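Local coordinates for protein putative L-alanine-DL-glutamate epimerase (Burkholderia xenovorans, PDB 3GO2) that probably acts as a magnesium-binding racemase or epimerase of the mandelate racemase/muconate lactonizing enzyme family, at residues F272-F277 / A305-A310; D292-G297 / H323-I328; T164-H169 / H175-G180; W129-P134 / P139-L144. All coordinates share one frame; numbering follows the deposited sequence.

The four contacts fall into two touching pairs. Contacts 1 and 2 have centres about 17 Å apart and interleave along the chain; they meet where Gly273 N lies 3.0 Å from Asn296 OD1, probably a hydrogen bond, and where the rings of Phe272 and Trp295 pack. Contacts 3 and 4, with centres about 12 Å apart, meet where the Phe167 ring packs on Ile131 and Asn132. Both pairs approach the magnesium site of Asp219, Glu245 and Glu269: the side chain of Phe277 is about 7 Å from that of Glu269, and the side chain of Ile166 about 7 Å from that of Asp219. Contacts 1 and 4 are farthest apart, about 36 Å between centres.

Contact 1 of 4, residues F272-F277 / A305-A310; sequences FGIREF and AAFADA
The methyl CG2 of Ile274 sits over one face of the Phe307 ring, 3.7 Å from the ring centroid and only 11° off its normal, a CH-pi contact centred on the ring. Ile274 holds CG1 beside its own backbone N (chi1 -71°), which turns CG2 toward the ring, while the CG1-CD1 branch reaches across to the Phe307 stem, Ile274 CD1 being 3.8 Å from Phe307 CB. Phe277 approaches the same ring near its plane, at the edge, with its carbonyl carbon 4.3 Å from Phe307 CE2; the phenyl group of Phe277 itself leads away, onto Ala289 and Val291 of strand 288-291. The side chains that meet are all apolar, and the contact is small, burying 154 Å². Beside it, Glu276 OE1 accepts from Phe272 N at 2.8 Å, met from well above the carboxylate plane. Ile274 also packs on Ala310 of a second subunit, and Arg275 forms a salt bridge with Asp312 of that subunit. Helices 273-282 and 298-310 are linked through strand 288-291 and the short helix 293-296, and their packing side by side is the arrangement of successive outer helices in the (beta/alpha)7-beta barrel of the enolase superfamily.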
loop_
_atom_site.group_PDB
_atom_site.type_symbol
_atom_site.label_atom_id
_atom_site.label_comp_id
_atom_site.label_asym_id
_atom_site.label_seq_id
_atom_site.Cartn_x
_atom_site.Cartn_y
_atom_site.Cartn_z
ATOM N N PHE A 272 -10.372 -20.038 12.207
ATOM C CA PHE A 272 -11.633 -20.505 11.631
ATOM C C PHE A 272 -11.980 -19.805 10.310
ATOM O O PHE A 272 -12.122 -18.586 10.258
ATOM C CB PHE A 272 -12.795 -20.267 12.606
ATOM C CG PHE A 272 -12.669 -21.003 13.893
ATOM C CD1 PHE A 272 -13.307 -22.216 14.087
ATOM C CD2 PHE A 272 -11.941 -20.467 14.940
ATOM C CE1 PHE A 272 -13.191 -22.878 15.294
ATOM C CE2 PHE A 272 -11.829 -21.124 16.128
ATOM C CZ PHE A 272 -12.457 -22.335 16.304
ATOM N N GLY A 273 -12.178 -20.611 9.274
ATOM C CA GLY A 273 -12.686 -20.169 7.991
ATOM C C GLY A 273 -11.692 -19.412 7.154
ATOM O O GLY A 273 -10.697 -18.912 7.642
ATOM N N ILE A 274 -11.994 -19.300 5.872
ATOM C CA ILE A 274 -11.161 -18.497 5.003
ATOM C C ILE A 274 -10.985 -17.085 5.576
ATOM O O ILE A 274 -9.887 -16.526 5.530
ATOM C CB ILE A 274 -11.740 -18.437 3.586
ATOM C CG1 ILE A 274 -11.600 -19.794 2.876
ATOM C CG2 ILE A 274 -11.059 -17.279 2.783
ATOM C CD1 ILE A 274 -12.224 -19.812 1.513
ATOM N N ARG A 275 -12.048 -16.507 6.148
ATOM C CA ARG A 275 -11.952 -15.136 6.670
ATOM C C ARG A 275 -10.791 -14.925 7.673
ATOM O O ARG A 275 -10.130 -13.883 7.645
ATOM C CB ARG A 275 -13.250 -14.687 7.355
ATOM C CG ARG A 275 -14.426 -14.437 6.452
ATOM C CD ARG A 275 -15.628 -13.969 7.289
ATOM N NE ARG A 275 -16.817 -13.615 6.493
ATOM C CZ ARG A 275 -17.776 -14.451 6.115
ATOM N NH1 ARG A 275 -17.739 -15.753 6.434
ATOM N NH2 ARG A 275 -18.800 -13.987 5.400
ATOM N N GLU A 276 -10.572 -15.874 8.586
ATOM C CA GLU A 276 -9.524 -15.692 9.597
ATOM C C GLU A 276 -8.137 -16.003 9.047
ATOM O O GLU A 276 -7.159 -15.437 9.517
ATOM C CB GLU A 276 -9.794 -16.500 10.862
ATOM C CG GLU A 276 -10.971 -15.954 11.669
ATOM C CD GLU A 276 -11.122 -16.619 13.027
ATOM O OE1 GLU A 276 -10.249 -17.452 13.392
ATOM O OE2 GLU A 276 -12.129 -16.315 13.727
ATOM N N PHE A 277 -8.059 -16.886 8.048
ATOM C CA PHE A 277 -6.772 -17.244 7.455
ATOM C C PHE A 277 -6.286 -16.124 6.541
ATOM O O PHE A 277 -5.077 -15.904 6.415
ATOM C CB PHE A 277 -6.874 -18.545 6.648
ATOM C CG PHE A 277 -6.820 -19.815 7.475
ATOM C CD1 PHE A 277 -5.660 -20.590 7.473
ATOM C CD2 PHE A 277 -7.890 -20.247 8.245
ATOM C CE1 PHE A 277 -5.572 -21.790 8.218
ATOM C CE2 PHE A 277 -7.807 -21.431 8.977
ATOM C CZ PHE A 277 -6.644 -22.179 8.969
ATOM N N ALA A 305 -8.439 -25.165 2.533
ATOM C CA ALA A 305 -7.375 -25.785 1.750
ATOM C C ALA A 305 -7.291 -25.246 0.316
ATOM O O ALA A 305 -6.199 -24.993 -0.206
ATOM C CB ALA A 305 -7.544 -27.305 1.736
ATOM N N ALA A 306 -8.439 -25.093 -0.343
ATOM C CA ALA A 306 -8.486 -24.517 -1.684
ATOM C C ALA A 306 -7.952 -23.099 -1.726
ATOM O O ALA A 306 -7.283 -22.707 -2.699
ATOM C CB ALA A 306 -9.926 -24.550 -2.249
ATOM N N PHE A 307 -8.276 -22.326 -0.690
ATOM C CA PHE A 307 -7.826 -20.947 -0.563
ATOM C C PHE A 307 -6.298 -20.914 -0.425
ATOM O O PHE A 307 -5.621 -20.140 -1.132
ATOM C CB PHE A 307 -8.529 -20.297 0.639
ATOM C CG PHE A 307 -8.065 -18.911 0.944
ATOM C CD1 PHE A 307 -8.130 -17.901 -0.003
ATOM C CD2 PHE A 307 -7.645 -18.588 2.216
ATOM C CE1 PHE A 307 -7.748 -16.620 0.329
ATOM C CE2 PHE A 307 -7.268 -17.323 2.545
ATOM C CZ PHE A 307 -7.288 -16.343 1.591
ATOM N N ALA A 308 -5.749 -21.788 0.428
ATOM C CA ALA A 308 -4.316 -21.907 0.584
ATOM C C ALA A 308 -3.657 -22.319 -0.729
ATOM O O ALA A 308 -2.601 -21.793 -1.087
ATOM C CB ALA A 308 -3.983 -22.952 1.694
ATOM N N ASP A 309 -4.304 -23.234 -1.448
ATOM C CA ASP A 309 -3.759 -23.725 -2.707
ATOM C C ASP A 309 -3.530 -22.588 -3.702
ATOM O O ASP A 309 -2.518 -22.578 -4.417
ATOM C CB ASP A 309 -4.716 -24.760 -3.288
ATOM C CG ASP A 309 -4.142 -25.467 -4.463
ATOM O OD1 ASP A 309 -2.999 -25.958 -4.329
ATOM O OD2 ASP A 309 -4.840 -25.514 -5.505
ATOM N N ALA A 310 -4.437 -21.620 -3.735
ATOM C CA ALA A 310 -4.317 -20.487 -4.678
ATOM C C ALA A 310 -3.174 -19.565 -4.333
ATOM O O ALA A 310 -2.644 -18.883 -5.227
ATOM C CB ALA A 310 -5.668 -19.705 -4.759
#

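Contact 2 of 4, residues D292-G297 / H323-I328; sequences DTIWNG and HLCTMI
Ile294, which packs on Cys325 and Ile328, is followed by two flat groups that turn elsewhere: the Trp295 indole has Asp292 OD1 over one face, 3.7 Å above the plane and offset toward the rim, and the Asn296 amide has Asp292 O almost in its plane, 3° out of it. Asn296 ND2 donates to Asp292 O at 3.0 Å, while Asn296 N reaches the same oxygen from its opposite face. Asp292 is the N-cap of helix 293-296, its OD2 accepting from Trp295 N at 2.9 Å. Across the contact the terminal methyl does most of the touching. Ile294 CD1 lies 3.8 Å from Cys325 SG and 3.7 Å from Ile328 CG2, and the bend at chi2 -47° carries it nearer to helix 323-335 than the start of the side chain would suggest. Thr293 and Ile328 run antiparallel past one another, Thr293 OG1 coming 3.9 Å from Ile328 CG2; that hydroxyl has its polar partner in Asn329 OD1. Asp292 OD1 is bonded to His318 and Tyr321. The chemistry is therefore divided: methyl and sulfur surfaces join the short helix after strand 288-291 to the start of helix 323-335, whereas the buried polar groups of Asp292, Thr293 and Asn296 are satisfied by bonds around that apolar patch.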
loop_
_atom_site.group_PDB
_atom_site.type_symbol
_atom_site.label_atom_id
_atom_site.label_comp_id
_atom_site.label_asym_id
_atom_site.label_seq_id
_atom_site.Cartn_x
_atom_site.Cartn_y
_atom_site.Cartn_z
ATOM N N ASP A 292 -7.194 -26.809 11.565
ATOM C CA ASP A 292 -7.840 -27.710 12.538
ATOM C C ASP A 292 -9.228 -28.055 11.989
ATOM O O ASP A 292 -10.157 -27.257 12.051
ATOM C CB ASP A 292 -7.885 -27.113 13.933
ATOM C CG ASP A 292 -8.256 -28.149 14.980
ATOM O OD1 ASP A 292 -7.612 -28.222 16.055
ATOM O OD2 ASP A 292 -9.148 -28.953 14.662
ATOM N N THR A 293 -9.321 -29.239 11.390
ATOM C CA THR A 293 -10.544 -29.701 10.770
ATOM C C THR A 293 -11.530 -30.216 11.808
ATOM O O THR A 293 -12.726 -30.309 11.538
ATOM C CB THR A 293 -10.312 -30.793 9.692
ATOM O OG1 THR A 293 -10.170 -32.075 10.306
ATOM C CG2 THR A 293 -9.110 -30.471 8.801
ATOM N N ILE A 294 -11.026 -30.584 12.980
ATOM C CA ILE A 294 -11.870 -30.989 14.100
ATOM C C ILE A 294 -12.680 -29.770 14.601
ATOM O O ILE A 294 -13.887 -29.849 14.856
ATOM C CB ILE A 294 -10.984 -31.568 15.235
ATOM C CG1 ILE A 294 -10.142 -32.749 14.745
ATOM C CG2 ILE A 294 -11.830 -31.934 16.449
ATOM C CD1 ILE A 294 -10.905 -33.809 13.933
ATOM N N TRP A 295 -12.003 -28.638 14.717
ATOM C CA TRP A 295 -12.625 -27.373 15.050
ATOM C C TRP A 295 -13.523 -26.820 13.914
ATOM O O TRP A 295 -14.645 -26.368 14.152
ATOM C CB TRP A 295 -11.516 -26.355 15.318
ATOM C CG TRP A 295 -10.912 -26.444 16.674
ATOM C CD1 TRP A 295 -10.914 -27.519 17.515
ATOM C CD2 TRP A 295 -10.236 -25.393 17.365
ATOM N NE1 TRP A 295 -10.281 -27.195 18.697
ATOM C CE2 TRP A 295 -9.858 -25.892 18.623
ATOM C CE3 TRP A 295 -9.912 -24.071 17.031
ATOM C CZ2 TRP A 295 -9.182 -25.107 19.566
ATOM C CZ3 TRP A 295 -9.261 -23.294 17.976
ATOM C CH2 TRP A 295 -8.894 -23.820 19.213
ATOM N N ASN A 296 -12.990 -26.791 12.689
ATOM C CA ASN A 296 -13.685 -26.113 11.568
ATOM C C ASN A 296 -14.825 -26.902 10.945
ATOM O O ASN A 296 -15.754 -26.333 10.367
ATOM C CB ASN A 296 -12.677 -25.732 10.478
ATOM C CG ASN A 296 -12.019 -24.403 10.739
ATOM O OD1 ASN A 296 -12.560 -23.359 10.367
ATOM N ND2 ASN A 296 -10.827 -24.435 11.317
ATOM N N GLY A 297 -14.750 -28.230 11.065
ATOM C CA GLY A 297 -15.493 -29.127 10.197
ATOM C C GLY A 297 -14.669 -29.392 8.960
ATOM O O GLY A 297 -14.014 -28.497 8.400
ATOM N N HIS A 323 -8.436 -41.546 18.411
ATOM C CA HIS A 323 -8.387 -42.212 17.099
ATOM C C HIS A 323 -9.408 -41.676 16.125
ATOM O O HIS A 323 -9.151 -41.652 14.936
ATOM C CB HIS A 323 -8.609 -43.729 17.205
ATOM C CG HIS A 323 -7.445 -44.484 17.757
ATOM N ND1 HIS A 323 -6.156 -43.993 17.765
ATOM C CD2 HIS A 323 -7.383 -45.721 18.313
ATOM C CE1 HIS A 323 -5.350 -44.898 18.286
ATOM N NE2 HIS A 323 -6.070 -45.956 18.628
ATOM N N LEU A 324 -10.596 -41.297 16.586
ATOM C CA LEU A 324 -11.592 -40.787 15.639
ATOM C C LEU A 324 -11.114 -39.480 14.984
ATOM O O LEU A 324 -11.284 -39.296 13.773
ATOM C CB LEU A 324 -12.964 -40.641 16.278
ATOM C CG LEU A 324 -14.069 -40.055 15.404
ATOM C CD1 LEU A 324 -14.176 -40.779 14.063
ATOM C CD2 LEU A 324 -15.413 -40.097 16.128
ATOM N N CYS A 325 -10.503 -38.595 15.753
ATOM C CA CYS A 325 -9.911 -37.386 15.156
ATOM C C CYS A 325 -8.864 -37.740 14.115
ATOM O O CYS A 325 -8.780 -37.081 13.076
ATOM C CB CYS A 325 -9.308 -36.475 16.205
ATOM S SG CYS A 325 -10.562 -35.638 17.208
ATOM N N THR A 326 -8.061 -38.768 14.379
ATOM C CA THR A 326 -7.055 -39.178 13.400
ATOM C C THR A 326 -7.713 -39.637 12.116
ATOM O O THR A 326 -7.253 -39.283 11.005
ATOM C CB THR A 326 -6.137 -40.293 13.962
ATOM O OG1 THR A 326 -5.400 -39.778 15.071
ATOM C CG2 THR A 326 -5.144 -40.775 12.898
ATOM N N MET A 327 -8.802 -40.402 12.240
ATOM C CA MET A 327 -9.490 -40.903 11.043
ATOM C C MET A 327 -10.219 -39.756 10.312
ATOM O O MET A 327 -10.250 -39.722 9.095
ATOM C CB MET A 327 -10.410 -42.065 11.393
ATOM C CG MET A 327 -9.685 -43.258 11.944
ATOM S SD MET A 327 -8.358 -43.942 10.875
ATOM C CE MET A 327 -8.601 -45.735 11.212
ATOM N N ILE A 328 -10.742 -38.788 11.048
ATOM C CA ILE A 328 -11.352 -37.613 10.409
ATOM C C ILE A 328 -10.313 -36.912 9.535
ATOM O O ILE A 328 -10.530 -36.642 8.338
ATOM C CB ILE A 328 -11.935 -36.661 11.484
ATOM C CG1 ILE A 328 -13.161 -37.305 12.109
ATOM C CG2 ILE A 328 -12.370 -35.295 10.903
ATOM C CD1 ILE A 328 -13.667 -36.581 13.362
#

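Contact 3 of 4, residues T164-H169 / H175-G180; sequences TNIFIH and HAWRPG
Phe167 and Ala176 form an antiparallel non-hydrogen-bonded pair with CA atoms 4.5 Å apart, and Ile168 and His175 the hydrogen-bonded pair beside it, in a beta hairpin that adds strand 175-176 to the edge of barrel strand 161-168. The hydrogen-bonded pair is reciprocal: Ile168 N donates to His175 O at 2.9 Å, almost collinear with the carbonyl (173° at the oxygen), and His175 N returns a longer bond to Ile168 O. Beyond the two pairs, Trp177 N donates to Ile166 O. On one face of the sheet Phe167 CE1 touches Ala176 CB at 3.7 Å, and the same ring packs on Ile131 and Asn132 of helix 128-132. On the other face Ile168 CB stands over the imidazole of His175, 3.8 Å from its centroid, toward the rim. With CG of His175 between backbone N and carbonyl carbon (chi1 54°), the ring turns back over Ile168 of the other strand. Trp177 turns its CB to Ile166 CG2, 3.8 Å away, while Pro179 CD lies over one face of its indole. Asn165 and Arg178 are fumarate-binding residues of this protein, though this chain holds no fumarate. Next to the Trp177-Ile166 bond one water bridges the two backbones, accepting from Ile166 N at 3.0 Å and donating to Trp177 O at 2.8 Å.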
loop_
_atom_site.group_PDB
_atom_site.type_symbol
_atom_site.label_atom_id
_atom_site.label_comp_id
_atom_site.label_asym_id
_atom_site.label_seq_id
_atom_site.Cartn_x
_atom_site.Cartn_y
_atom_site.Cartn_z
ATOM N N THR A 164 8.617 -31.344 18.793
ATOM C CA THR A 164 8.744 -31.065 20.218
ATOM C C THR A 164 8.269 -29.641 20.540
ATOM O O THR A 164 7.894 -28.878 19.647
ATOM C CB THR A 164 10.206 -31.275 20.723
ATOM O OG1 THR A 164 10.205 -31.306 22.152
ATOM C CG2 THR A 164 11.179 -30.195 20.171
ATOM N N ASN A 165 8.311 -29.306 21.819
ATOM C CA ASN A 165 7.889 -27.993 22.334
ATOM C C ASN A 165 9.066 -27.399 23.132
ATOM O O ASN A 165 10.229 -27.731 22.857
ATOM C CB ASN A 165 6.636 -28.145 23.172
ATOM C CG ASN A 165 5.453 -28.687 22.380
ATOM O OD1 ASN A 165 4.561 -27.916 21.940
ATOM N ND2 ASN A 165 5.423 -29.989 22.185
ATOM N N ILE A 166 8.789 -26.512 24.074
ATOM C CA ILE A 166 9.843 -25.810 24.817
ATOM C C ILE A 166 9.982 -26.410 26.221
ATOM O O ILE A 166 9.000 -26.457 26.985
ATOM C CB ILE A 166 9.565 -24.297 24.960
ATOM C CG1 ILE A 166 9.126 -23.680 23.627
ATOM C CG2 ILE A 166 10.828 -23.564 25.528
ATOM C CD1 ILE A 166 8.624 -22.238 23.753
ATOM N N PHE A 167 11.214 -26.824 26.547
ATOM C CA PHE A 167 11.511 -27.469 27.814
ATOM C C PHE A 167 12.716 -26.881 28.508
ATOM O O PHE A 167 13.733 -26.586 27.873
ATOM C CB PHE A 167 11.707 -28.978 27.630
ATOM C CG PHE A 167 10.451 -29.670 27.296
ATOM C CD1 PHE A 167 9.545 -29.984 28.299
ATOM C CD2 PHE A 167 10.104 -29.921 25.979
ATOM C CE1 PHE A 167 8.351 -30.570 27.973
ATOM C CE2 PHE A 167 8.894 -30.511 25.679
ATOM C CZ PHE A 167 8.042 -30.825 26.685
ATOM N N ILE A 168 12.554 -26.748 29.828
ATOM C CA ILE A 168 13.588 -26.261 30.723
ATOM C C ILE A 168 14.190 -27.449 31.481
ATOM O O ILE A 168 13.496 -28.120 32.278
ATOM C CB ILE A 168 13.021 -25.276 31.748
ATOM C CG1 ILE A 168 12.212 -24.165 31.056
ATOM C CG2 ILE A 168 14.185 -24.730 32.659
ATOM C CD1 ILE A 168 12.973 -23.380 29.993
ATOM N N HIS A 169 15.473 -27.666 31.236
ATOM C CA HIS A 169 16.228 -28.832 31.728
ATOM C C HIS A 169 17.162 -28.504 32.892
ATOM O O HIS A 169 17.470 -29.384 33.699
ATOM C CB HIS A 169 17.078 -29.431 30.598
ATOM C CG HIS A 169 16.299 -30.230 29.596
ATOM N ND1 HIS A 169 16.071 -31.581 29.736
ATOM C CD2 HIS A 169 15.696 -29.863 28.441
ATOM C CE1 HIS A 169 15.361 -32.013 28.701
ATOM N NE2 HIS A 169 15.121 -30.987 27.902
ATOM N N HIS A 175 10.767 -29.579 32.998
ATOM C CA HIS A 175 9.405 -29.061 32.936
ATOM C C HIS A 175 9.214 -28.203 31.691
ATOM O O HIS A 175 10.172 -27.675 31.135
ATOM C CB HIS A 175 9.081 -28.241 34.186
ATOM C CG HIS A 175 10.055 -27.138 34.464
ATOM N ND1 HIS A 175 9.784 -25.810 34.196
ATOM C CD2 HIS A 175 11.285 -27.163 35.022
ATOM C CE1 HIS A 175 10.820 -25.074 34.561
ATOM N NE2 HIS A 175 11.749 -25.873 35.051
ATOM N N ALA A 176 7.966 -28.129 31.259
ATOM C CA ALA A 176 7.608 -27.417 30.040
ATOM C C ALA A 176 7.575 -25.945 30.331
ATOM O O ALA A 176 7.350 -25.527 31.462
ATOM C CB ALA A 176 6.264 -27.880 29.509
ATOM N N TRP A 177 7.802 -25.173 29.288
ATOM C CA TRP A 177 7.759 -23.724 29.321
ATOM C C TRP A 177 6.599 -23.329 28.422
ATOM O O TRP A 177 6.723 -23.370 27.187
ATOM C CB TRP A 177 9.079 -23.127 28.817
ATOM C CG TRP A 177 9.123 -21.594 28.852
ATOM C CD1 TRP A 177 9.057 -20.726 27.768
ATOM C CD2 TRP A 177 9.223 -20.776 30.010
ATOM N NE1 TRP A 177 9.117 -19.440 28.214
ATOM C CE2 TRP A 177 9.215 -19.432 29.573
ATOM C CE3 TRP A 177 9.281 -21.041 31.374
ATOM C CZ2 TRP A 177 9.285 -18.358 30.456
ATOM C CZ3 TRP A 177 9.362 -19.970 32.260
ATOM C CH2 TRP A 177 9.360 -18.641 31.789
ATOM N N ARG A 178 5.478 -22.944 29.044
ATOM C CA ARG A 178 4.217 -22.658 28.340
ATOM C C ARG A 178 3.565 -21.384 28.889
ATOM O O ARG A 178 2.357 -21.356 29.179
ATOM C CB ARG A 178 3.229 -23.818 28.477
ATOM C CG ARG A 178 3.744 -25.151 27.978
ATOM C CD ARG A 178 2.967 -26.279 28.575
ATOM N NE ARG A 178 1.567 -26.121 28.247
ATOM C CZ ARG A 178 0.552 -26.516 29.004
ATOM N NH1 ARG A 178 -0.695 -26.280 28.587
ATOM N NH2 ARG A 178 0.757 -27.136 30.164
ATOM N N PRO A 179 4.357 -20.302 29.007
ATOM C CA PRO A 179 3.783 -19.070 29.566
ATOM C C PRO A 179 2.575 -18.530 28.774
ATOM O O PRO A 179 1.705 -17.860 29.336
ATOM C CB PRO A 179 4.955 -18.082 29.513
ATOM C CG PRO A 179 5.767 -18.533 28.384
ATOM C CD PRO A 179 5.692 -20.068 28.454
ATOM N N GLY A 180 2.516 -18.779 27.479
ATOM C CA GLY A 180 1.355 -18.334 26.711
ATOM C C GLY A 180 0.048 -18.942 27.183
ATOM O O GLY A 180 -1.025 -18.371 26.948
HETATM O O HOH W 1 6.255 -25.307 25.197
#

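Contact 4 of 4, residues W129-P134 / P139-L144; sequences WRINHP and PPVTDL
The Arg130 side chain runs parallel to the Pro139 ring, and Pro139 CD rests over one face of the guanidinium, toward its rim and 3.5 Å from Arg130 NH1. The arginine is extended from CG to NE, and its stem runs past the proline carbonyl, Arg130 CD coming within 3.4 Å of Pro139 O. Val141 wedges its two branches against neighbouring residues of helix 128-132: its CG2 is 3.6 Å from Arg130 CB, and its CG1 is 3.6 Å from Ile131 CG1. Farther along, Pro134 CB meets Pro140 CB at 3.7 Å at the solvent-exposed end of the contact. The backbones are tied once directly: Val141 N donates to Arg130 O at 3.1 Å, nearly straight at the hydrogen (172°) but from 64° above the carbonyl plane. A water adds a second tie, donating to both Ile131 O and Val141 O. In the next shell Arg130 NE forms a salt bridge with Asp347 and Arg130 NH1 one with Glu153 of helix 144-156, while Val141 packs on Val147 and Thr150 of that same helix, whose N-cap is Asp143. The Arg130 charge is thus probably balanced by these two acids, which would also hold the guanidinium in its orientation, and residues 139-143 are tied to helix 128-132 by one direct bond, one water and proline and valine carbons.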
loop_
_atom_site.group_PDB
_atom_site.type_symbol
_atom_site.label_atom_id
_atom_site.label_comp_id
_atom_site.label_asym_id
_atom_site.label_seq_id
_atom_site.Cartn_x
_atom_site.Cartn_y
_atom_site.Cartn_z
ATOM N N TRP A 129 4.718 -35.513 25.443
ATOM C CA TRP A 129 3.805 -36.373 26.181
ATOM C C TRP A 129 4.512 -37.216 27.246
ATOM O O TRP A 129 4.002 -37.347 28.339
ATOM C CB TRP A 129 3.034 -37.276 25.218
ATOM C CG TRP A 129 1.782 -36.698 24.589
ATOM C CD1 TRP A 129 0.914 -37.375 23.777
ATOM C CD2 TRP A 129 1.256 -35.363 24.700
ATOM N NE1 TRP A 129 -0.106 -36.552 23.375
ATOM C CE2 TRP A 129 0.082 -35.314 23.923
ATOM C CE3 TRP A 129 1.679 -34.202 25.351
ATOM C CZ2 TRP A 129 -0.683 -34.151 23.778
ATOM C CZ3 TRP A 129 0.911 -33.058 25.230
ATOM C CH2 TRP A 129 -0.256 -33.039 24.444
ATOM N N ARG A 130 5.679 -37.766 26.934
ATOM C CA ARG A 130 6.429 -38.541 27.932
ATOM C C ARG A 130 7.003 -37.683 29.041
ATOM O O ARG A 130 7.257 -38.164 30.137
ATOM C CB ARG A 130 7.540 -39.364 27.267
ATOM C CG ARG A 130 6.993 -40.461 26.378
ATOM C CD ARG A 130 8.055 -41.168 25.570
ATOM N NE ARG A 130 7.457 -42.063 24.592
ATOM C CZ ARG A 130 8.102 -43.035 23.956
ATOM N NH1 ARG A 130 9.397 -43.251 24.186
ATOM N NH2 ARG A 130 7.453 -43.789 23.096
ATOM N N ILE A 131 7.232 -36.406 28.773
ATOM C CA ILE A 131 7.717 -35.505 29.805
ATOM C C ILE A 131 6.571 -34.972 30.660
ATOM O O ILE A 131 6.659 -34.936 31.902
ATOM C CB ILE A 131 8.464 -34.296 29.195
ATOM C CG1 ILE A 131 9.730 -34.739 28.447
ATOM C CG2 ILE A 131 8.771 -33.239 30.273
ATOM C CD1 ILE A 131 10.328 -33.630 27.606
ATOM N N ASN A 132 5.493 -34.537 29.997
ATOM C CA ASN A 132 4.394 -33.845 30.668
ATOM C C ASN A 132 3.350 -34.768 31.292
ATOM O O ASN A 132 2.760 -34.413 32.329
ATOM C CB ASN A 132 3.681 -32.891 29.696
ATOM C CG ASN A 132 4.526 -31.702 29.294
ATOM O OD1 ASN A 132 5.596 -31.446 29.844
ATOM N ND2 ASN A 132 4.015 -30.931 28.347
ATOM N N HIS A 133 3.125 -35.935 30.679
ATOM C CA HIS A 133 2.087 -36.861 31.140
ATOM C C HIS A 133 2.604 -38.296 31.294
ATOM O O HIS A 133 2.032 -39.237 30.743
ATOM C CB HIS A 133 0.885 -36.771 30.184
ATOM C CG HIS A 133 0.407 -35.375 29.965
ATOM N ND1 HIS A 133 -0.190 -34.633 30.962
ATOM C CD2 HIS A 133 0.439 -34.577 28.872
ATOM C CE1 HIS A 133 -0.487 -33.434 30.499
ATOM N NE2 HIS A 133 -0.119 -33.372 29.233
ATOM N N PRO A 134 3.707 -38.473 32.059
ATOM C CA PRO A 134 4.354 -39.770 32.237
ATOM C C PRO A 134 3.479 -40.849 32.905
ATOM O O PRO A 134 3.759 -42.040 32.743
ATOM C CB PRO A 134 5.560 -39.439 33.138
ATOM C CG PRO A 134 5.167 -38.210 33.865
ATOM C CD PRO A 134 4.361 -37.427 32.871
ATOM N N PRO A 139 7.881 -44.724 28.048
ATOM C CA PRO A 139 8.535 -44.513 29.337
ATOM C C PRO A 139 8.698 -43.032 29.641
ATOM O O PRO A 139 8.921 -42.252 28.704
ATOM C CB PRO A 139 9.912 -45.147 29.140
ATOM C CG PRO A 139 10.148 -45.078 27.697
ATOM C CD PRO A 139 8.821 -45.229 27.040
ATOM N N PRO A 140 8.616 -42.648 30.934
ATOM C CA PRO A 140 8.785 -41.256 31.338
ATOM C C PRO A 140 10.110 -40.711 30.836
ATOM O O PRO A 140 11.102 -41.441 30.795
ATOM C CB PRO A 140 8.782 -41.310 32.873
ATOM C CG PRO A 140 8.070 -42.604 33.211
ATOM C CD PRO A 140 8.459 -43.543 32.100
ATOM N N VAL A 141 10.107 -39.441 30.433
ATOM C CA VAL A 141 11.322 -38.733 30.063
ATOM C C VAL A 141 11.551 -37.643 31.114
ATOM O O VAL A 141 10.657 -36.831 31.375
ATOM C CB VAL A 141 11.213 -38.146 28.647
ATOM C CG1 VAL A 141 12.363 -37.188 28.362
ATOM C CG2 VAL A 141 11.162 -39.294 27.607
ATOM N N THR A 142 12.729 -37.663 31.746
ATOM C CA THR A 142 13.054 -36.765 32.860
ATOM C C THR A 142 14.386 -36.043 32.688
ATOM O O THR A 142 14.765 -35.248 33.548
ATOM C CB THR A 142 13.123 -37.545 34.195
ATOM O OG1 THR A 142 14.167 -38.513 34.082
ATOM C CG2 THR A 142 11.818 -38.242 34.499
ATOM N N ASP A 143 15.100 -36.289 31.591
ATOM C CA ASP A 143 16.393 -35.655 31.355
ATOM C C ASP A 143 16.788 -35.668 29.883
ATOM O O ASP A 143 16.087 -36.214 29.029
ATOM C CB ASP A 143 17.504 -36.314 32.228
ATOM C CG ASP A 143 17.666 -37.799 31.971
ATOM O OD1 ASP A 143 17.246 -38.317 30.919
ATOM O OD2 ASP A 143 18.250 -38.469 32.853
ATOM N N LEU A 144 17.937 -35.073 29.579
ATOM C CA LEU A 144 18.359 -34.951 28.187
ATOM C C LEU A 144 18.649 -36.305 27.554
ATOM O O LEU A 144 18.425 -36.502 26.369
ATOM C CB LEU A 144 19.563 -34.005 28.049
ATOM C CG LEU A 144 19.307 -32.504 28.221
ATOM C CD1 LEU A 144 20.639 -31.743 28.362
ATOM C CD2 LEU A 144 18.510 -31.956 27.039
HETATM O O HOH W 2 8.787 -35.938 33.238
#